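Local coordinates for protein malonate decarboxylase subunit alpha (Acinetobacter baumannii ATCC 17978, PDB 6MPR) that probably serves as the acyl-carrier-protein transferase subunit of malonate decarboxylase, loading malonate onto the carrier protein in exchange for acetate, at residues N68-R77 with V224-F235. Sequence-based numbering, arbitrary orientation.
Sequences NQKQADFLSR and VADQPFYIEPLF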
ATOM      1  N   ASN A  68      -0.682  15.634  -6.732  1.00  9.38           N
ATOM      2  CA  ASN A  68      -1.958  15.838  -7.404  0.52 12.80           C
ATOM      3  C   ASN A  68      -2.443  17.275  -7.247  1.00 16.20           C
ATOM      4  O   ASN A  68      -3.002  17.847  -8.194  1.00 14.40           O
ATOM      5  CB  ASN A  68      -3.022  14.873  -6.900  0.52 15.41           C
ATOM      6  CG  ASN A  68      -4.337  15.023  -7.669  0.52 18.52           C
ATOM      7  OD1 ASN A  68      -4.492  14.487  -8.771  0.52 24.40           O
ATOM      8  ND2 ASN A  68      -5.268  15.784  -7.108  0.52 15.01           N
ATOM      9  N   GLN A  69      -2.220  17.888  -6.082  1.00 10.92           N
ATOM     10  CA  GLN A  69      -2.660  19.257  -5.829  1.00 10.42           C
ATOM     11  C   GLN A  69      -1.473  20.206  -5.683  1.00  9.76           C
ATOM     12  O   GLN A  69      -1.254  21.057  -6.547  1.00 12.52           O
ATOM     13  CB  GLN A  69      -3.557  19.284  -4.586  1.00 11.72           C
ATOM     14  CG  GLN A  69      -4.774  18.368  -4.689  1.00 12.08           C
ATOM     15  CD  GLN A  69      -5.299  17.960  -3.323  1.00 13.18           C
ATOM     16  OE1 GLN A  69      -4.981  16.876  -2.828  1.00 13.43           O
ATOM     17  NE2 GLN A  69      -6.103  18.813  -2.714  1.00 13.55           N
ATOM     18  N   LYS A  70      -0.688  20.079  -4.611  1.00 14.33           N
ATOM     19  CA  LYS A  70       0.446  20.975  -4.375  1.00 10.43           C
ATOM     20  C   LYS A  70       1.500  20.833  -5.466  1.00 13.12           C
ATOM     21  O   LYS A  70       1.911  19.718  -5.791  1.00 10.18           O
ATOM     22  CB  LYS A  70       1.068  20.656  -3.009  1.00 11.32           C
ATOM     23  CG  LYS A  70       2.426  21.286  -2.763  1.00 13.53           C
ATOM     24  CD  LYS A  70       2.887  20.990  -1.338  1.00 12.42           C
ATOM     25  CE  LYS A  70       3.362  19.559  -1.183  1.00 11.55           C
ATOM     26  NZ  LYS A  70       3.741  19.224   0.237  1.00 12.07           N
ATOM     27  N   GLN A  71       1.953  21.967  -6.016  1.00 11.59           N
ATOM     28  CA  GLN A  71       2.998  22.000  -7.038  1.00  8.07           C
ATOM     29  C   GLN A  71       4.183  22.803  -6.528  1.00 10.60           C
ATOM     30  O   GLN A  71       4.026  23.955  -6.098  1.00 11.39           O
ATOM     31  CB  GLN A  71       2.533  22.628  -8.367  1.00 11.99           C
ATOM     32  CG  GLN A  71       1.215  22.083  -8.932  1.00  9.39           C
ATOM     33  CD  GLN A  71       1.313  20.606  -9.247  1.00 18.88           C
ATOM     34  OE1 GLN A  71       2.311  20.147  -9.831  1.00 11.52           O
ATOM     35  NE2 GLN A  71       0.297  19.845  -8.847  1.00 12.22           N
ATOM     36  N   ALA A  72       5.370  22.208  -6.607  1.00  8.07           N
ATOM     37  CA  ALA A  72       6.600  22.948  -6.343  1.00 10.15           C
ATOM     38  C   ALA A  72       6.923  23.780  -7.587  1.00 12.16           C
ATOM     39  O   ALA A  72       7.880  23.532  -8.328  1.00  9.96           O
ATOM     40  CB  ALA A  72       7.726  21.989  -5.991  1.00 11.21           C
ATOM     41  N   ASP A  73       6.080  24.775  -7.837  1.00  9.16           N
ATOM     42  CA  ASP A  73       6.133  25.424  -9.149  1.00 10.77           C
ATOM     43  C   ASP A  73       7.310  26.380  -9.294  1.00 14.35           C
ATOM     44  O   ASP A  73       7.759  26.629 -10.420  1.00 14.84           O
ATOM     45  CB  ASP A  73       4.818  26.149  -9.447  1.00 15.92           C
ATOM     46  CG  ASP A  73       4.578  27.346  -8.551  1.00 15.87           C
ATOM     47  OD1 ASP A  73       4.388  27.169  -7.319  1.00 14.66           O
ATOM     48  OD2 ASP A  73       4.592  28.479  -9.081  1.00 14.11           O
ATOM     49  N   PHE A  74       7.828  26.916  -8.189  1.00 11.00           N
ATOM     50  CA  PHE A  74       9.075  27.671  -8.278  1.00 11.85           C
ATOM     51  C   PHE A  74      10.218  26.770  -8.726  1.00 11.03           C
ATOM     52  O   PHE A  74      11.004  27.142  -9.611  1.00 12.50           O
ATOM     53  CB  PHE A  74       9.375  28.322  -6.928  1.00 12.74           C
ATOM     54  CG  PHE A  74      10.678  29.053  -6.870  1.00 18.81           C
ATOM     55  CD1 PHE A  74      10.909  30.160  -7.674  1.00 15.28           C
ATOM     56  CD2 PHE A  74      11.658  28.651  -5.989  1.00 17.92           C
ATOM     57  CE1 PHE A  74      12.117  30.853  -7.596  1.00 18.05           C
ATOM     58  CE2 PHE A  74      12.864  29.324  -5.918  1.00 15.31           C
ATOM     59  CZ  PHE A  74      13.089  30.429  -6.720  1.00 18.76           C
ATOM     60  N   LEU A  75      10.304  25.564  -8.164  1.00  9.90           N
ATOM     61  CA  LEU A  75      11.377  24.654  -8.571  1.00 10.55           C
ATOM     62  C   LEU A  75      11.182  24.164 -10.002  1.00  9.36           C
ATOM     63  O   LEU A  75      12.151  24.073 -10.761  1.00 11.23           O
ATOM     64  CB  LEU A  75      11.478  23.464  -7.605  1.00 11.85           C
ATOM     65  CG  LEU A  75      11.860  23.795  -6.161  1.00 11.24           C
ATOM     66  CD1 LEU A  75      11.942  22.517  -5.288  1.00 11.86           C
ATOM     67  CD2 LEU A  75      13.154  24.594  -6.106  1.00 12.79           C
ATOM     68  N   SER A  76       9.939  23.861 -10.396  1.00 12.16           N
ATOM     69  CA  SER A  76       9.716  23.389 -11.761  1.00 14.44           C
ATOM     70  C   SER A  76       9.948  24.500 -12.780  1.00 13.14           C
ATOM     71  O   SER A  76      10.567  24.256 -13.821  1.00 14.35           O
ATOM     72  CB  SER A  76       8.317  22.778 -11.907  1.00 13.14           C
ATOM     73  OG  SER A  76       7.293  23.699 -11.567  1.00 13.72           O
ATOM     74  N   ARG A  77       9.487  25.731 -12.500  1.00 12.85           N
ATOM     75  CA  ARG A  77       9.765  26.840 -13.413  1.00 14.82           C
ATOM     76  C   ARG A  77      11.264  27.099 -13.504  1.00 17.51           C
ATOM     77  O   ARG A  77      11.789  27.406 -14.586  1.00 15.30           O
ATOM     78  CB  ARG A  77       9.032  28.114 -12.969  1.00 16.01           C
ATOM     79  CG  ARG A  77       7.521  28.098 -13.212  1.00 17.95           C
ATOM     80  CD  ARG A  77       6.855  29.424 -12.805  1.00 18.60           C
ATOM     81  NE  ARG A  77       6.538  29.486 -11.374  1.00 15.51           N
ATOM     82  CZ  ARG A  77       7.188  30.257 -10.501  1.00 21.58           C
ATOM     83  NH1 ARG A  77       8.186  31.032 -10.906  1.00 16.76           N
ATOM     84  NH2 ARG A  77       6.839  30.266  -9.218  1.00 17.37           N
ATOM     85  N   VAL A 224      13.325  29.778  -0.327  1.00 12.04           N
ATOM     86  CA  VAL A 224      12.071  30.520  -0.256  1.00 15.93           C
ATOM     87  C   VAL A 224      11.582  30.764  -1.679  1.00 13.74           C
ATOM     88  O   VAL A 224      12.302  31.335  -2.507  1.00 15.56           O
ATOM     89  CB  VAL A 224      12.258  31.841   0.507  1.00 16.39           C
ATOM     90  CG1 VAL A 224      10.950  32.643   0.530  1.00 16.38           C
ATOM     91  CG2 VAL A 224      12.729  31.571   1.917  1.00 13.42           C
ATOM     92  N   ALA A 225      10.361  30.319  -1.976  1.00 13.45           N
ATOM     93  CA  ALA A 225       9.841  30.458  -3.330  1.00 11.92           C
ATOM     94  C   ALA A 225       9.587  31.927  -3.654  1.00 15.26           C
ATOM     95  O   ALA A 225       9.365  32.750  -2.761  1.00 18.67           O
ATOM     96  CB  ALA A 225       8.548  29.660  -3.488  1.00 14.39           C
ATOM     97  N   ASP A 226       9.611  32.255  -4.952  1.00 18.55           N
ATOM     98  CA  ASP A 226       9.318  33.627  -5.353  1.00 16.23           C
ATOM     99  C   ASP A 226       7.883  33.994  -5.030  1.00 20.40           C
ATOM    100  O   ASP A 226       7.567  35.180  -4.892  1.00 21.15           O
ATOM    101  CB  ASP A 226       9.603  33.846  -6.850  1.00 18.95           C
ATOM    102  CG  ASP A 226       8.915  32.811  -7.764  1.00 17.13           C
ATOM    103  OD1 ASP A 226       8.292  31.851  -7.265  1.00 21.06           O
ATOM    104  OD2 ASP A 226       9.026  32.963  -9.005  1.00 23.46           O
ATOM    105  N   GLN A 227       7.018  32.997  -4.896  1.00 17.03           N
ATOM    106  CA  GLN A 227       5.621  33.194  -4.549  1.00 18.80           C
ATOM    107  C   GLN A 227       5.099  31.882  -3.989  1.00 16.76           C
ATOM    108  O   GLN A 227       5.705  30.830  -4.219  1.00 19.91           O
ATOM    109  CB  GLN A 227       4.809  33.638  -5.774  1.00 24.35           C
ATOM    110  CG  GLN A 227       4.835  32.622  -6.908  1.00 23.02           C
ATOM    111  CD  GLN A 227       4.101  33.121  -8.123  1.00 29.32           C
ATOM    112  OE1 GLN A 227       3.262  32.423  -8.688  1.00 30.76           O
ATOM    113  NE2 GLN A 227       4.413  34.336  -8.534  1.00 29.31           N
ATOM    114  N   PRO A 228       4.016  31.913  -3.211  1.00 16.43           N
ATOM    115  CA  PRO A 228       3.560  30.686  -2.537  1.00 16.31           C
ATOM    116  C   PRO A 228       3.304  29.566  -3.533  1.00 15.68           C
ATOM    117  O   PRO A 228       2.901  29.817  -4.672  1.00 17.30           O
ATOM    118  CB  PRO A 228       2.266  31.122  -1.846  1.00 14.69           C
ATOM    119  CG  PRO A 228       2.437  32.598  -1.637  1.00 17.64           C
ATOM    120  CD  PRO A 228       3.202  33.083  -2.839  1.00 20.74           C
ATOM    121  N   PHE A 229       3.551  28.325  -3.090  1.00 10.52           N
ATOM    122  CA  PHE A 229       3.406  27.186  -3.991  1.00 13.25           C
ATOM    123  C   PHE A 229       2.009  27.134  -4.602  1.00 13.27           C
ATOM    124  O   PHE A 229       1.006  27.480  -3.965  1.00 12.81           O
ATOM    125  CB  PHE A 229       3.761  25.845  -3.295  1.00 12.84           C
ATOM    126  CG  PHE A 229       2.814  25.404  -2.183  1.00 14.39           C
ATOM    127  CD1 PHE A 229       1.563  24.850  -2.462  1.00 12.04           C
ATOM    128  CD2 PHE A 229       3.226  25.451  -0.859  1.00 11.73           C
ATOM    129  CE1 PHE A 229       0.724  24.415  -1.440  1.00 11.76           C
ATOM    130  CE2 PHE A 229       2.403  25.030   0.172  1.00 12.85           C
ATOM    131  CZ  PHE A 229       1.135  24.501  -0.116  1.00 13.45           C
ATOM    132  N   TYR A 230       1.975  26.760  -5.879  1.00 11.39           N
ATOM    133  CA  TYR A 230       0.742  26.715  -6.649  1.00 15.11           C
ATOM    134  C   TYR A 230      -0.134  25.551  -6.219  1.00  9.78           C
ATOM    135  O   TYR A 230       0.350  24.432  -6.019  1.00 13.47           O
ATOM    136  CB  TYR A 230       1.076  26.569  -8.129  1.00 14.90           C
ATOM    137  CG  TYR A 230      -0.121  26.513  -9.043  1.00 16.03           C
ATOM    138  CD1 TYR A 230      -0.732  27.678  -9.468  1.00 18.45           C
ATOM    139  CD2 TYR A 230      -0.648  25.294  -9.472  1.00 17.62           C
ATOM    140  CE1 TYR A 230      -1.831  27.648 -10.305  1.00 22.53           C
ATOM    141  CE2 TYR A 230      -1.757  25.256 -10.319  1.00 19.17           C
ATOM    142  CZ  TYR A 230      -2.338  26.441 -10.730  1.00 28.49           C
ATOM    143  OH  TYR A 230      -3.433  26.443 -11.565  1.00 34.05           O
ATOM    144  N   ILE A 231      -1.435  25.810  -6.106  1.00 14.79           N
ATOM    145  CA  ILE A 231      -2.411  24.752  -5.852  1.00  9.57           C
ATOM    146  C   ILE A 231      -3.791  25.274  -6.237  1.00 15.81           C
ATOM    147  O   ILE A 231      -4.141  26.414  -5.927  1.00 18.44           O
ATOM    148  CB  ILE A 231      -2.357  24.283  -4.380  1.00 12.00           C
ATOM    149  CG1 ILE A 231      -3.415  23.213  -4.126  1.00 11.85           C
ATOM    150  CG2 ILE A 231      -2.500  25.447  -3.401  1.00 19.48           C
ATOM    151  CD1 ILE A 231      -3.238  22.515  -2.782  1.00 15.32           C
ATOM    152  N   GLU A 232      -4.583  24.412  -6.948  1.00 13.49           N
ATOM    153  CA  GLU A 232      -5.950  24.651  -7.422  1.00 18.73           C
ATOM    154  C   GLU A 232      -6.972  23.924  -6.565  1.00 14.51           C
ATOM    155  O   GLU A 232      -6.673  22.885  -5.982  1.00 16.62           O
ATOM    156  CB  GLU A 232      -6.142  24.137  -8.854  1.00 20.13           C
ATOM    157  CG  GLU A 232      -5.230  24.642  -9.892  1.00 28.20           C
ATOM    158  CD  GLU A 232      -5.687  24.147 -11.252  1.00 27.76           C
ATOM    159  OE1 GLU A 232      -6.723  24.644 -11.741  1.00 32.63           O
ATOM    160  OE2 GLU A 232      -5.041  23.236 -11.802  1.00 27.59           O
ATOM    161  N   PRO A 233      -8.231  24.403  -6.527  1.00 15.78           N
ATOM    162  CA  PRO A 233      -9.293  23.631  -5.875  1.00 14.67           C
ATOM    163  C   PRO A 233      -9.791  22.517  -6.773  1.00 14.77           C
ATOM    164  O   PRO A 233     -10.709  22.721  -7.575  1.00 29.50           O
ATOM    165  CB  PRO A 233     -10.391  24.680  -5.620  1.00 10.72           C
ATOM    166  CG  PRO A 233     -10.193  25.687  -6.704  1.00 23.01           C
ATOM    167  CD  PRO A 233      -8.700  25.731  -6.966  1.00 20.74           C
ATOM    168  N   LEU A 234      -9.213  21.333  -6.640  1.00 11.99           N
ATOM    169  CA  LEU A 234      -9.549  20.214  -7.505  1.00 12.46           C
ATOM    170  C   LEU A 234     -10.585  19.272  -6.902  1.00 15.64           C
ATOM    171  O   LEU A 234     -11.012  18.333  -7.587  1.00 16.59           O
ATOM    172  CB  LEU A 234      -8.279  19.428  -7.844  1.00 17.17           C
ATOM    173  CG  LEU A 234      -7.181  20.237  -8.544  1.00 20.07           C
ATOM    174  CD1 LEU A 234      -5.924  19.391  -8.690  1.00 22.59           C
ATOM    175  CD2 LEU A 234      -7.659  20.748  -9.907  1.00 21.81           C
ATOM    176  N   PHE A 235     -11.010  19.496  -5.651  1.00 13.25           N
ATOM    177  CA  PHE A 235     -11.899  18.568  -4.958  1.00 14.85           C
ATOM    178  C   PHE A 235     -13.184  19.254  -4.522  1.00 14.35           C
ATOM    179  O   PHE A 235     -13.832  18.847  -3.552  1.00 15.25           O
ATOM    180  CB  PHE A 235     -11.163  17.898  -3.794  1.00 13.43           C
ATOM    181  CG  PHE A 235     -10.123  16.929  -4.276  1.00 15.70           C
ATOM    182  CD1 PHE A 235      -8.855  17.369  -4.610  1.00 11.57           C
ATOM    183  CD2 PHE A 235     -10.453  15.605  -4.511  1.00 17.57           C
ATOM    184  CE1 PHE A 235      -7.917  16.484  -5.101  1.00 14.13           C
ATOM    185  CE2 PHE A 235      -9.522  14.720  -5.018  1.00 22.95           C
ATOM    186  CZ  PHE A 235      -8.250  15.165  -5.312  1.00 19.44           C
TER
HETATM  187  O   HOH W   1      -3.172  22.055  -8.043  1.00 15.59           O
HETATM  188  O   HOH W   2      -7.277  20.906  -4.359  1.00 22.84           O
HETATM  189  O   HOH W   3       6.096  28.532  -5.889  1.00 10.68           O
HETATM  190  O   HOH W   4       2.725  29.858  -7.392  1.00 16.35           O
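Q69 against F235, Q71 against Y230 and F74 against A225 and D226 mark out the length of a contact at one end of the parallel, Rossmann-like sheet. Segment 68-77 is the end of the loop after strand 61-64 plus the first turn of helix 73-79; the loop 224-235 leaves strand 221-224. At the middle, Y230 is held by its backbone. Its O accepts from Q71 N at 2.9 Å, and its N donates to D73 OD1 at 2.8 Å, meeting that oxygen from above the carboxylate plane. The Y230 ring runs alongside the Q71 chain, pointing the same way, with Q71 CG at the ring edge, 3.8 Å from Y230 CD2. Nearby, the K70 chain crosses a face of the F229 ring in a CH-pi contact through CG; the ammonium end of K70 continues to S177 O, A162 O and S181 OG.

At the helix, with CG opposite the backbone N (chi1 176°), the F74 ring reaches over the start of the other segment. A225 CA lies over one ring face, 4.1 Å from the centroid, in a second CH-pi contact, with D226 N above the same face. D226 also faces R77 end-on: NH1 reaches OD2 at 2.8 Å and NH2 reaches OD1 at 2.9 Å, both on syn lone pairs, with the two flat groups only 19° from coplanar. R77 NE and NH2 also grip D73 OD2 side-on, so one guanidinium joins two carboxylates and probably offsets their mutual repulsion.

At the far end, the Q69 side chain crosses that of F235 at about a right angle, its amide plane tilted 57° from the ring and CD 3.5 Å from F235 CE1, while its NE2 bonds T323 O and, through a water, L234 N. A second water, 2.6 Å from Q69 O, donates to that carbonyl and accepts from E232 N.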